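Local structure of predicted ATPase involved in replication control, Cdc46/Mcm family (Methanopyrus kandleri AV19, 3F8T) at residues G123-V128 with L159-L164; H241-G246 with V342-N347; G302-D307 with A338-L343. The protein is a homolog of the MCM replicative helicases, a family that uses ATP to unwind DNA, and may bind ATP and single-stranded DNA. The protein carries 2 engineered substitutions. All blocks are in the same frame, centred on the assembly; numbering follows the deposited sequence.

Interaction 1 (G123-V128 with L159-L164); sequences GVVREV and LRVEIL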
# COMPACT_ATOMS: atom_id res chain seq x y z
N GLY A 123 5.60 -7.70 5.70
CA GLY A 123 4.49 -6.83 6.05
C GLY A 123 4.85 -5.36 6.11
O GLY A 123 5.84 -4.94 5.51
N VAL A 124 4.04 -4.59 6.82
CA VAL A 124 4.15 -3.12 6.87
C VAL A 124 4.79 -2.70 8.17
O VAL A 124 4.40 -3.18 9.24
CB VAL A 124 2.76 -2.42 6.68
CG1 VAL A 124 2.86 -0.89 6.83
CG2 VAL A 124 2.16 -2.77 5.31
N VAL A 125 5.79 -1.82 8.08
CA VAL A 125 6.49 -1.32 9.25
C VAL A 125 5.59 -0.35 9.99
O VAL A 125 5.16 0.68 9.45
CB VAL A 125 7.86 -0.64 8.87
CG1 VAL A 125 8.59 -0.18 10.12
CG2 VAL A 125 8.74 -1.59 8.05
N ARG A 126 5.29 -0.68 11.24
CA ARG A 126 4.44 0.16 12.08
C ARG A 126 5.23 1.23 12.80
O ARG A 126 4.73 2.33 13.06
CB ARG A 126 3.74 -0.71 13.12
CG ARG A 126 2.76 -1.70 12.53
CD ARG A 126 1.42 -1.04 12.24
NE ARG A 126 0.58 -1.06 13.43
CZ ARG A 126 -0.52 -1.79 13.58
NH1 ARG A 126 -0.96 -2.57 12.59
NH2 ARG A 126 -1.18 -1.73 14.71
N GLU A 127 6.48 0.90 13.14
CA GLU A 127 7.26 1.73 14.04
C GLU A 127 8.75 1.42 13.92
O GLU A 127 9.14 0.29 13.60
CB GLU A 127 6.78 1.52 15.48
CG GLU A 127 7.47 2.39 16.52
CD GLU A 127 7.02 2.09 17.93
OE1 GLU A 127 5.81 1.79 18.14
OE2 GLU A 127 7.89 2.15 18.83
N VAL A 128 9.57 2.43 14.14
CA VAL A 128 11.02 2.23 14.23
C VAL A 128 11.53 2.99 15.43
O VAL A 128 10.91 3.96 15.87
CB VAL A 128 11.77 2.67 12.95
CG1 VAL A 128 11.28 1.90 11.73
CG2 VAL A 128 11.72 4.20 12.71
N LEU A 159 6.62 1.47 5.21
CA LEU A 159 7.26 0.67 4.17
C LEU A 159 6.76 -0.77 4.24
O LEU A 159 6.57 -1.30 5.33
CB LEU A 159 8.79 0.69 4.36
CG LEU A 159 9.68 0.39 3.15
CD1 LEU A 159 9.46 1.45 2.06
CD2 LEU A 159 11.15 0.35 3.60
N ARG A 160 6.53 -1.38 3.08
CA ARG A 160 6.31 -2.81 3.02
C ARG A 160 7.63 -3.53 2.74
O ARG A 160 8.34 -3.21 1.79
CB ARG A 160 5.28 -3.17 1.96
CG ARG A 160 4.82 -4.59 2.03
CD ARG A 160 3.49 -4.77 1.29
NE ARG A 160 3.21 -6.19 1.11
CZ ARG A 160 3.63 -6.91 0.08
NH1 ARG A 160 3.32 -8.20 0.01
NH2 ARG A 160 4.33 -6.34 -0.90
N VAL A 161 7.95 -4.52 3.57
CA VAL A 161 9.26 -5.15 3.54
C VAL A 161 9.18 -6.67 3.66
O VAL A 161 8.24 -7.21 4.24
CB VAL A 161 10.18 -4.57 4.67
CG1 VAL A 161 10.37 -3.07 4.47
CG2 VAL A 161 9.58 -4.85 6.06
N GLU A 162 10.16 -7.36 3.07
CA GLU A 162 10.45 -8.73 3.46
C GLU A 162 11.76 -8.73 4.24
O GLU A 162 12.77 -8.15 3.79
CB GLU A 162 10.51 -9.70 2.27
CG GLU A 162 10.61 -11.17 2.72
CD GLU A 162 10.37 -12.19 1.61
OE1 GLU A 162 10.57 -11.85 0.42
OE2 GLU A 162 10.01 -13.36 1.93
N ILE A 163 11.74 -9.34 5.41
CA ILE A 163 12.91 -9.36 6.29
C ILE A 163 13.29 -10.80 6.55
O ILE A 163 12.49 -11.60 7.03
CB ILE A 163 12.67 -8.66 7.65
CG1 ILE A 163 12.19 -7.23 7.46
CG2 ILE A 163 13.98 -8.66 8.52
CD1 ILE A 163 11.97 -6.47 8.77
N LEU A 164 14.54 -11.11 6.23
CA LEU A 164 15.10 -12.40 6.54
C LEU A 164 15.87 -12.27 7.84
O LEU A 164 16.54 -11.27 8.07
CB LEU A 164 16.03 -12.81 5.42
CG LEU A 164 15.96 -14.28 5.05
CD1 LEU A 164 15.73 -14.39 3.54
CD2 LEU A 164 17.25 -14.93 5.46

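Interaction 2 (H241-G246 with V342-N347); sequences HVLLAG and VLAAIN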
# COMPACT_ATOMS: atom_id res chain seq x y z
N HIS A 241 -9.66 11.01 -4.85
CA HIS A 241 -10.22 11.23 -3.51
C HIS A 241 -11.70 11.50 -3.62
O HIS A 241 -12.13 12.32 -4.44
CB HIS A 241 -9.49 12.38 -2.82
CG HIS A 241 -7.99 12.25 -2.88
ND1 HIS A 241 -7.32 11.20 -2.28
CD2 HIS A 241 -7.04 13.01 -3.48
CE1 HIS A 241 -6.02 11.33 -2.50
NE2 HIS A 241 -5.82 12.41 -3.23
N VAL A 242 -12.48 10.77 -2.83
CA VAL A 242 -13.94 10.76 -2.97
C VAL A 242 -14.56 11.02 -1.60
O VAL A 242 -14.16 10.42 -0.61
CB VAL A 242 -14.46 9.40 -3.57
CG1 VAL A 242 -15.98 9.37 -3.66
CG2 VAL A 242 -13.88 9.15 -4.98
N LEU A 243 -15.54 11.93 -1.57
CA LEU A 243 -16.30 12.20 -0.36
C LEU A 243 -17.72 11.67 -0.54
O LEU A 243 -18.42 12.09 -1.45
CB LEU A 243 -16.36 13.71 -0.09
CG LEU A 243 -17.24 14.20 1.08
CD1 LEU A 243 -16.83 13.54 2.40
CD2 LEU A 243 -17.17 15.73 1.18
N LEU A 244 -18.12 10.74 0.32
CA LEU A 244 -19.50 10.27 0.40
C LEU A 244 -20.30 11.16 1.33
O LEU A 244 -19.91 11.36 2.48
CB LEU A 244 -19.55 8.86 0.97
CG LEU A 244 -18.95 7.66 0.28
CD1 LEU A 244 -19.52 6.42 0.94
CD2 LEU A 244 -19.27 7.66 -1.21
N ALA A 245 -21.40 11.71 0.83
CA ALA A 245 -22.26 12.52 1.67
C ALA A 245 -23.62 11.85 1.82
O ALA A 245 -24.44 11.86 0.90
CB ALA A 245 -22.41 13.92 1.10
N GLY A 246 -23.85 11.23 2.98
CA GLY A 246 -25.12 10.57 3.28
C GLY A 246 -25.28 10.28 4.76
O GLY A 246 -24.49 10.75 5.58
N VAL A 342 -8.08 8.87 -0.62
CA VAL A 342 -8.91 9.19 0.53
C VAL A 342 -10.40 8.96 0.19
O VAL A 342 -10.95 9.62 -0.71
CB VAL A 342 -8.68 10.62 1.02
CG1 VAL A 342 -9.71 10.99 2.12
CG2 VAL A 342 -7.23 10.77 1.55
N LEU A 343 -10.99 8.02 0.91
CA LEU A 343 -12.43 7.75 0.84
C LEU A 343 -13.04 8.23 2.14
O LEU A 343 -12.99 7.55 3.16
CB LEU A 343 -12.72 6.27 0.63
CG LEU A 343 -14.23 5.90 0.70
CD1 LEU A 343 -15.05 6.68 -0.31
CD2 LEU A 343 -14.38 4.44 0.48
N ALA A 344 -13.62 9.42 2.10
CA ALA A 344 -14.16 10.05 3.29
C ALA A 344 -15.68 9.95 3.28
O ALA A 344 -16.29 9.73 2.23
CB ALA A 344 -13.74 11.48 3.34
N ALA A 345 -16.28 10.07 4.47
CA ALA A 345 -17.73 10.13 4.61
C ALA A 345 -18.13 11.27 5.54
O ALA A 345 -17.49 11.51 6.58
CB ALA A 345 -18.26 8.81 5.11
N ILE A 346 -19.19 11.98 5.18
CA ILE A 346 -19.70 13.08 5.99
C ILE A 346 -21.21 13.00 6.10
O ILE A 346 -21.90 12.63 5.13
CB ILE A 346 -19.28 14.46 5.43
CG1 ILE A 346 -19.55 15.58 6.44
CG2 ILE A 346 -20.00 14.77 4.09
CD1 ILE A 346 -18.73 16.84 6.19
N ASN A 347 -21.72 13.31 7.29
CA ASN A 347 -23.16 13.33 7.53
C ASN A 347 -23.65 14.75 7.46
O ASN A 347 -23.45 15.51 8.41
CB ASN A 347 -23.50 12.73 8.89
CG ASN A 347 -24.97 12.92 9.27
OD1 ASN A 347 -25.79 13.33 8.44
ND2 ASN A 347 -25.31 12.62 10.52

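Interaction 3 (G302-D307 with A338-L343); sequences GILAVD and ARCAVL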
# COMPACT_ATOMS: atom_id res chain seq x y z
N GLY A 302 -2.81 2.43 -0.76
CA GLY A 302 -4.17 1.88 -0.71
C GLY A 302 -5.20 2.94 -0.37
O GLY A 302 -5.05 4.13 -0.71
N ILE A 303 -6.26 2.50 0.31
CA ILE A 303 -7.39 3.39 0.62
C ILE A 303 -7.29 3.83 2.07
O ILE A 303 -7.17 3.01 2.96
CB ILE A 303 -8.75 2.67 0.41
CG1 ILE A 303 -8.92 2.22 -1.06
CG2 ILE A 303 -9.92 3.55 0.92
CD1 ILE A 303 -9.32 3.35 -2.02
N LEU A 304 -7.37 5.14 2.29
CA LEU A 304 -7.59 5.64 3.64
C LEU A 304 -9.08 5.99 3.79
O LEU A 304 -9.56 6.99 3.23
CB LEU A 304 -6.70 6.84 3.95
CG LEU A 304 -6.97 7.49 5.32
CD1 LEU A 304 -6.45 6.62 6.45
CD2 LEU A 304 -6.36 8.89 5.36
N ALA A 305 -9.80 5.17 4.56
CA ALA A 305 -11.22 5.42 4.78
C ALA A 305 -11.39 6.32 5.99
O ALA A 305 -11.06 5.93 7.12
CB ALA A 305 -11.98 4.10 4.96
N VAL A 306 -11.88 7.53 5.75
CA VAL A 306 -11.96 8.56 6.80
C VAL A 306 -13.43 8.82 7.08
O VAL A 306 -14.07 9.60 6.38
CB VAL A 306 -11.26 9.87 6.39
CG1 VAL A 306 -11.34 10.89 7.54
CG2 VAL A 306 -9.79 9.61 6.06
N ASP A 307 -13.95 8.14 8.10
CA ASP A 307 -15.39 8.19 8.40
C ASP A 307 -15.67 9.37 9.33
O ASP A 307 -14.80 9.78 10.11
CB ASP A 307 -15.84 6.88 9.06
CG ASP A 307 -17.34 6.57 8.84
OD1 ASP A 307 -18.08 7.37 8.24
OD2 ASP A 307 -17.76 5.48 9.28
N ALA A 338 2.67 8.62 2.23
CA ALA A 338 1.27 8.42 2.57
C ALA A 338 0.48 8.58 1.29
O ALA A 338 -0.35 9.49 1.15
CB ALA A 338 0.84 9.45 3.61
N ARG A 339 0.75 7.67 0.35
CA ARG A 339 0.21 7.76 -1.00
C ARG A 339 -1.10 7.00 -1.02
O ARG A 339 -1.21 5.94 -1.64
CB ARG A 339 1.21 7.18 -2.02
CG ARG A 339 2.49 8.03 -2.10
CD ARG A 339 3.69 7.25 -2.72
NE ARG A 339 4.08 6.09 -1.92
CZ ARG A 339 5.11 5.29 -2.20
NH1 ARG A 339 5.88 5.53 -3.27
NH2 ARG A 339 5.38 4.25 -1.43
N CYS A 340 -2.07 7.56 -0.30
CA CYS A 340 -3.37 6.91 -0.12
C CYS A 340 -4.46 7.60 -0.93
O CYS A 340 -4.38 8.79 -1.21
CB CYS A 340 -3.74 6.88 1.37
SG CYS A 340 -3.65 8.46 2.22
N ALA A 341 -5.47 6.84 -1.34
CA ALA A 341 -6.65 7.42 -1.97
C ALA A 341 -7.64 7.63 -0.83
O ALA A 341 -7.97 6.68 -0.12
CB ALA A 341 -7.21 6.44 -3.03
N VAL A 342 -8.08 8.87 -0.62
CA VAL A 342 -8.91 9.19 0.53
C VAL A 342 -10.40 8.96 0.19
O VAL A 342 -10.95 9.62 -0.71
CB VAL A 342 -8.68 10.62 1.02
CG1 VAL A 342 -9.71 10.99 2.12
CG2 VAL A 342 -7.23 10.77 1.55
N LEU A 343 -10.99 8.02 0.91
CA LEU A 343 -12.43 7.75 0.84
C LEU A 343 -13.04 8.23 2.14
O LEU A 343 -12.99 7.55 3.16
CB LEU A 343 -12.72 6.27 0.63
CG LEU A 343 -14.23 5.90 0.70
CD1 LEU A 343 -15.05 6.68 -0.31
CD2 LEU A 343 -14.38 4.44 0.48
O HOH W 1 -3.35 4.72 -3.24

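Interaction 1 (G123-V128 with L159-L164)
G123 and V161 face each other as an antiparallel hydrogen-bonded pair where the first and fourth strands of an OB fold meet, the pairing that closes its barrel. G123 N donates a hydrogen bond to V161 O at 3.1 Å, and V161 N donates one back to G123 O at 2.9 Å. The next bond, from V125 N to L159 O, is 2.9 Å long and nearly straight at 167°. The axes of the short segments lie at 105°, and the three bonds sit at the start of strand 160-168, where the chain enters it from L159. At the non-hydrogen-bonded pair V124 and R160 the chains pinch to 4.4 Å between CA atoms, and the CA-H groups of both residues lean on carbonyl oxygens opposite. V125 has CG1 anti to the backbone N (chi1 -178°), which places CG2 3.5 Å from L159 O. The backbone of V125 is also hydrogen-bonded to G158, just before L159. R160 lays its CG along G123 O and runs on extended, so its guanidinium lies beyond the pair, with NH1 in a salt bridge to E122 and NH2 bonded to D181 O. On the buried side, V125 CG2 meets V161 CG2 at 3.9 Å.

Interaction 2 (H241-G246 with V342-N347)
Two torsions aim the H241 ring at V342: chi1 of -50° sets CG beside the backbone N, and chi2 of -62° turns the ND1 edge toward the other strand. There ND1 accepts a hydrogen bond from V342 N at 3.0 Å, with the donor in the ring plane and the bond nearly straight. NE2 is bonded to M324 O, consistent with a neutral imidazole protonated at NE2. Two parallel strands follow. V242 N bonds to V342 O, A344 N to V242 O, L244 N to A344 O at 2.8 Å, I346 N to L244 O, and G246 N to I346 O. On one face, the anti chi1 of L243 (175°) carries CD1 to 3.8 Å from both A344 CB and I346 CG2. L244 and L343 share the other face, L244 CG lying 4.1 Å from L343 CD1, while helices 219-229 and 248-261 pack over it. Strand 242-245 leads through G246 into helix 248-261, the turn where active relatives carry the P-loop; its neighbour ends at I346, just before N347, probably the sensor 1 asparagine of MCM relatives. The first and fourth strands adjoin in the 2-3-4-1-5 parallel order of the AAA+ core and related P-loop ATPases.

Interaction 3 (G302-D307 with A338-L343)
G302 O is gripped twice: A341 N donates to it at 2.8 Å, and a water donates at 3.1 Å while also donating to R339 O at 2.9 Å. The water thus ties the strand's entry to R339, the centre of an inverse gamma turn and salt-bridged to D300. The parallel ladder continues from L304 N to A341 O, L343 N to L304 O, and V306 N to L343 O at 2.8 Å; in all three the donor tilts about 34° from the carbonyl plane. The strand ends at D307, probably the Walker B aspartate of MCM relatives, its OD2 bonded to S252 and Y268. I303 spreads two branches along its face: CG2, anti to the backbone N, lies 3.9 Å from L343 CB, and CD1 folds back to A341 CB at the same separation. Helices 219-229 and 248-261 cover this side, and an alanine in place of I303 would probably open a gap beneath them and lose both contacts. On the other face, L304 CB rests 3.9 Å from C340 SG, and V306 CG2 touches V342 CG1 under helix 314-326. With backbone groups paired between apolar faces, this is an interior pairing of a buried parallel sheet.

Overall arrangement
Interactions 2 and 3 belong to one parallel sheet and share V342 and L343 on strand 341-346, which lies between strands 242-245 and 303-307; their centres are 11 Å apart. They are joined directly by a probable hydrogen bond from A345 N to V306 O, 3.0 Å, and by H241 CE1 against C340 O. At the C-terminal end of this sheet G246, D307 and N347 probably mark where relatives hold nucleotide. Interaction 1 sits in the separate OB domain, its centre 20 Å from interaction 3 and 30 Å from interaction 2, with nearest atoms about 6 Å and 16 Å away. The two domains are bridged by strand 289-293, which pairs with strand 118-130 and whose R292 salt-bridges E127.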